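Local coordinates for protein transcriptional regulator, MerR family (Listeria monocytogenes str. 4b F2365, PDB 3GP4) that probably binds promoter DNA as a dimer and regulates transcription, as other MerR-family helix-turn-helix proteins do, at residues A[58-68]-A[85-96]. Sequence-based numbering, arbitrary orientation.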
loop_
_atom_site.group_PDB
_atom_site.type_symbol
_atom_site.label_atom_id
_atom_site.label_comp_id
_atom_site.label_asym_id
_atom_site.label_seq_id
_atom_site.Cartn_x
_atom_site.Cartn_y
_atom_site.Cartn_z
ATOM N N ALA A 58 -6.672 -1.006 3.319
ATOM C CA ALA A 58 -6.026 -2.050 2.496
ATOM C C ALA A 58 -6.230 -1.938 0.974
ATOM O O ALA A 58 -5.760 -2.808 0.231
ATOM C CB ALA A 58 -6.433 -3.441 2.977
ATOM N N GLY A 59 -6.988 -0.924 0.540
ATOM C CA GLY A 59 -7.188 -0.583 -0.881
ATOM C C GLY A 59 -8.340 -1.281 -1.578
ATOM O O GLY A 59 -8.416 -1.285 -2.803
ATOM N N LEU A 60 -9.240 -1.911 -0.820
ATOM C CA LEU A 60 -10.436 -2.474 -1.473
ATOM C C LEU A 60 -11.202 -1.307 -2.050
ATOM O O LEU A 60 -11.355 -0.262 -1.389
ATOM C CB LEU A 60 -11.327 -3.249 -0.486
ATOM C CG LEU A 60 -10.910 -4.716 -0.284
ATOM C CD1 LEU A 60 -9.608 -4.829 0.511
ATOM C CD2 LEU A 60 -12.036 -5.532 0.412
ATOM N N SER A 61 -11.699 -1.467 -3.272
ATOM C CA SER A 61 -12.390 -0.355 -3.912
ATOM C C SER A 61 -13.689 -0.005 -3.209
ATOM O O SER A 61 -14.389 -0.887 -2.670
ATOM C CB SER A 61 -12.600 -0.577 -5.420
ATOM O OG SER A 61 -13.872 -1.136 -5.756
ATOM N N ILE A 62 -13.933 1.296 -3.158
ATOM C CA ILE A 62 -15.160 1.886 -2.667
ATOM C C ILE A 62 -16.335 1.207 -3.397
ATOM O O ILE A 62 -17.314 0.845 -2.761
ATOM C CB ILE A 62 -15.139 3.416 -2.926
ATOM C CG1 ILE A 62 -14.408 4.188 -1.808
ATOM C CG2 ILE A 62 -16.522 3.994 -3.143
ATOM C CD1 ILE A 62 -15.225 4.539 -0.651
ATOM N N GLU A 63 -16.212 0.979 -4.705
ATOM C CA GLU A 63 -17.359 0.387 -5.463
ATOM C C GLU A 63 -17.622 -1.059 -5.042
ATOM O O GLU A 63 -18.771 -1.471 -4.994
ATOM C CB GLU A 63 -17.227 0.517 -6.996
ATOM C CG GLU A 63 -17.056 1.985 -7.543
ATOM C CD GLU A 63 -18.207 2.942 -7.198
ATOM O OE1 GLU A 63 -19.341 2.501 -6.897
ATOM O OE2 GLU A 63 -17.986 4.175 -7.250
ATOM N N ALA A 64 -16.565 -1.817 -4.727
ATOM C CA ALA A 64 -16.751 -3.219 -4.313
ATOM C C ALA A 64 -17.456 -3.241 -2.957
ATOM O O ALA A 64 -18.369 -4.049 -2.746
ATOM C CB ALA A 64 -15.414 -3.955 -4.241
ATOM N N LEU A 65 -17.051 -2.341 -2.056
ATOM C CA LEU A 65 -17.558 -2.339 -0.675
ATOM C C LEU A 65 -19.028 -1.888 -0.658
ATOM O O LEU A 65 -19.826 -2.420 0.119
ATOM C CB LEU A 65 -16.706 -1.456 0.233
ATOM C CG LEU A 65 -15.275 -2.007 0.486
ATOM C CD1 LEU A 65 -14.480 -0.959 1.206
ATOM C CD2 LEU A 65 -15.317 -3.288 1.314
ATOM N N ILE A 66 -19.353 -0.933 -1.526
ATOM C CA ILE A 66 -20.753 -0.490 -1.699
ATOM C C ILE A 66 -21.612 -1.646 -2.201
ATOM O O ILE A 66 -22.716 -1.873 -1.653
ATOM C CB ILE A 66 -20.861 0.776 -2.572
ATOM C CG1 ILE A 66 -20.299 1.980 -1.788
ATOM C CG2 ILE A 66 -22.335 1.126 -2.922
ATOM C CD1 ILE A 66 -20.080 3.253 -2.647
ATOM N N ASP A 67 -21.111 -2.405 -3.185
ATOM C CA ASP A 67 -21.839 -3.603 -3.714
ATOM C C ASP A 67 -22.070 -4.634 -2.632
ATOM O O ASP A 67 -23.146 -5.248 -2.584
ATOM C CB ASP A 67 -21.078 -4.338 -4.857
ATOM C CG ASP A 67 -21.301 -3.730 -6.227
ATOM O OD1 ASP A 67 -21.919 -2.653 -6.340
ATOM O OD2 ASP A 67 -20.835 -4.340 -7.218
ATOM N N TYR A 68 -21.059 -4.846 -1.796
ATOM C CA TYR A 68 -21.108 -5.857 -0.737
ATOM C C TYR A 68 -22.188 -5.515 0.280
ATOM O O TYR A 68 -23.037 -6.368 0.618
ATOM C CB TYR A 68 -19.739 -5.988 -0.050
ATOM C CG TYR A 68 -19.749 -6.987 1.078
ATOM C CD1 TYR A 68 -19.665 -8.339 0.823
ATOM C CD2 TYR A 68 -19.861 -6.563 2.404
ATOM C CE1 TYR A 68 -19.678 -9.273 1.854
ATOM C CE2 TYR A 68 -19.885 -7.490 3.447
ATOM C CZ TYR A 68 -19.782 -8.851 3.151
ATOM O OH TYR A 68 -19.796 -9.793 4.172
ATOM N N LEU A 85 -17.732 -12.115 -4.267
ATOM C CA LEU A 85 -17.227 -10.725 -4.229
ATOM C C LEU A 85 -15.999 -10.631 -3.319
ATOM O O LEU A 85 -14.937 -10.124 -3.755
ATOM C CB LEU A 85 -18.334 -9.758 -3.790
ATOM C CG LEU A 85 -18.107 -8.231 -3.743
ATOM C CD1 LEU A 85 -19.446 -7.531 -3.734
ATOM C CD2 LEU A 85 -17.316 -7.757 -2.511
ATOM N N LEU A 86 -16.125 -11.113 -2.073
ATOM C CA LEU A 86 -14.982 -11.212 -1.143
ATOM C C LEU A 86 -13.781 -12.000 -1.725
ATOM O O LEU A 86 -12.617 -11.564 -1.578
ATOM C CB LEU A 86 -15.429 -11.747 0.242
ATOM C CG LEU A 86 -16.505 -10.926 0.958
ATOM C CD1 LEU A 86 -16.808 -11.460 2.364
ATOM C CD2 LEU A 86 -16.142 -9.392 1.014
ATOM N N LYS A 87 -14.051 -13.125 -2.405
ATOM C CA LYS A 87 -12.984 -13.951 -2.985
ATOM C C LYS A 87 -12.192 -13.183 -4.068
ATOM O O LYS A 87 -10.931 -13.305 -4.126
ATOM C CB LYS A 87 -13.528 -15.282 -3.545
ATOM C CG LYS A 87 -13.846 -16.316 -2.445
ATOM C CD LYS A 87 -14.704 -17.491 -2.952
ATOM C CE LYS A 87 -15.416 -18.224 -1.805
ATOM N NZ LYS A 87 -15.892 -19.594 -2.211
ATOM N N LYS A 88 -12.904 -12.423 -4.899
ATOM C CA LYS A 88 -12.294 -11.571 -5.969
ATOM C C LYS A 88 -11.400 -10.500 -5.330
ATOM O O LYS A 88 -10.244 -10.256 -5.774
ATOM C CB LYS A 88 -13.410 -10.870 -6.752
ATOM C CG LYS A 88 -13.151 -10.623 -8.221
ATOM C CD LYS A 88 -13.842 -11.787 -9.020
ATOM C CE LYS A 88 -15.385 -11.651 -9.018
ATOM N NZ LYS A 88 -16.162 -12.965 -9.088
ATOM N N GLN A 89 -11.938 -9.844 -4.302
ATOM C CA GLN A 89 -11.166 -8.807 -3.562
ATOM C C GLN A 89 -9.939 -9.395 -2.876
ATOM O O GLN A 89 -8.861 -8.749 -2.825
ATOM C CB GLN A 89 -12.054 -8.084 -2.535
ATOM C CG GLN A 89 -13.123 -7.236 -3.176
ATOM C CD GLN A 89 -12.515 -6.167 -4.091
ATOM O OE1 GLN A 89 -11.600 -5.438 -3.683
ATOM N NE2 GLN A 89 -12.990 -6.098 -5.328
ATOM N N ARG A 90 -10.099 -10.622 -2.367
ATOM C CA ARG A 90 -9.007 -11.366 -1.722
ATOM C C ARG A 90 -7.832 -11.600 -2.661
ATOM O O ARG A 90 -6.657 -11.300 -2.303
ATOM C CB ARG A 90 -9.545 -12.700 -1.153
ATOM C CG ARG A 90 -8.690 -13.357 -0.050
ATOM C CD ARG A 90 -7.406 -14.088 -0.564
ATOM N NE ARG A 90 -6.739 -14.722 0.578
ATOM C CZ ARG A 90 -5.503 -15.229 0.616
ATOM N NH1 ARG A 90 -5.028 -15.712 1.776
ATOM N NH2 ARG A 90 -4.736 -15.231 -0.454
ATOM N N ILE A 91 -8.140 -12.119 -3.854
ATOM C CA ILE A 91 -7.106 -12.336 -4.903
ATOM C C ILE A 91 -6.330 -11.029 -5.182
ATOM O O ILE A 91 -5.078 -11.025 -5.218
ATOM C CB ILE A 91 -7.756 -12.877 -6.191
ATOM C CG1 ILE A 91 -8.137 -14.349 -5.989
ATOM C CG2 ILE A 91 -6.864 -12.645 -7.440
ATOM C CD1 ILE A 91 -9.009 -14.893 -7.115
ATOM N N GLU A 92 -7.074 -9.946 -5.377
ATOM C CA GLU A 92 -6.466 -8.660 -5.741
ATOM C C GLU A 92 -5.630 -8.091 -4.607
ATOM O O GLU A 92 -4.564 -7.477 -4.859
ATOM C CB GLU A 92 -7.525 -7.665 -6.212
ATOM C CG GLU A 92 -8.199 -8.148 -7.515
ATOM C CD GLU A 92 -9.350 -7.288 -7.991
ATOM O OE1 GLU A 92 -9.468 -6.118 -7.574
ATOM O OE2 GLU A 92 -10.139 -7.789 -8.822
ATOM N N LEU A 93 -6.105 -8.253 -3.374
ATOM C CA LEU A 93 -5.340 -7.813 -2.206
ATOM C C LEU A 93 -4.070 -8.669 -2.071
ATOM O O LEU A 93 -2.986 -8.128 -1.784
ATOM C CB LEU A 93 -6.174 -7.863 -0.895
ATOM C CG LEU A 93 -5.429 -7.546 0.437
ATOM C CD1 LEU A 93 -4.667 -6.176 0.446
ATOM C CD2 LEU A 93 -6.381 -7.605 1.635
ATOM N N LYS A 94 -4.206 -9.987 -2.244
ATOM C CA LYS A 94 -3.031 -10.891 -2.153
ATOM C C LYS A 94 -1.996 -10.479 -3.204
ATOM O O LYS A 94 -0.800 -10.423 -2.898
ATOM C CB LYS A 94 -3.405 -12.364 -2.366
ATOM C CG LYS A 94 -2.195 -13.359 -2.454
ATOM C CD LYS A 94 -1.372 -13.260 -1.155
ATOM C CE LYS A 94 -0.573 -14.560 -0.825
ATOM N NZ LYS A 94 0.602 -14.768 -1.702
ATOM N N ASN A 95 -2.454 -10.177 -4.413
ATOM C CA ASN A 95 -1.540 -9.714 -5.459
ATOM C C ASN A 95 -0.820 -8.414 -5.069
ATOM O O ASN A 95 0.412 -8.360 -5.221
ATOM C CB ASN A 95 -2.213 -9.651 -6.817
ATOM C CG ASN A 95 -2.584 -11.038 -7.332
ATOM O OD1 ASN A 95 -2.089 -12.040 -6.812
ATOM N ND2 ASN A 95 -3.469 -11.105 -8.330
ATOM N N ARG A 96 -1.546 -7.435 -4.513
ATOM C CA ARG A 96 -0.937 -6.180 -3.999
ATOM C C ARG A 96 0.136 -6.412 -2.940
ATOM O O ARG A 96 1.250 -5.812 -3.005
ATOM C CB ARG A 96 -1.989 -5.189 -3.483
ATOM C CG ARG A 96 -2.817 -4.506 -4.578
ATOM C CD ARG A 96 -3.624 -3.301 -4.037
ATOM N NE ARG A 96 -4.594 -3.640 -2.973
ATOM C CZ ARG A 96 -5.806 -4.166 -3.194
ATOM N NH1 ARG A 96 -6.196 -4.463 -4.420
ATOM N NH2 ARG A 96 -6.623 -4.415 -2.176
HETATM O O HOH W 1 -3.160 -1.861 -0.995
HETATM O O HOH W 2 -11.222 -3.409 -5.118
#
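Leu-85 fits its forked end into the helical turn between Ala-64 and Tyr-68. Its CD1 lies 3.8 Å from Asp-67 CB, its CD2 3.9 Å from Tyr-68 CB. Leu-85 CG stands anti to its own backbone N (chi1 -176°), which sends the fork across to helix 62-68. Gln-89 is bent at chi2 (-59°) and lays its amide against two bumps. NE2 sits 3.4 Å from Ala-64 CB, OE1 3.5 Å from Leu-60 CG. A water joins Gln-89 OE1 to Ser-61 N. The CD1 and CD2 methyls of Leu-86 meet Tyr-68 CE1 obliquely, each 3.6 Å away; the Tyr-68 hydroxyl bonds to Tyr-114 of the second subunit. Leu-93 CD1 packs 4.1 Å from Ala-58 CB. Arg-96 NH2 donates to Ala-58 O at 3.0 Å. Gly-59 O and Leu-93 CA lie over opposite guanidinium faces, near the rim. A second water donates to Ala-58 O and accepts weakly from Arg-96 NE. Gly-59 closes helix 43-57 with a Schellman motif, which Arg-96 grips. Helix segments 62-68 and 85-96 run nearly antiparallel (158°), joining the probable DNA-binding head to helix 79-130. The chemistry implies an apolar seam of Leu-85, Leu-86 and Leu-93, with polar, partly water-mediated ties to backbone 58-61.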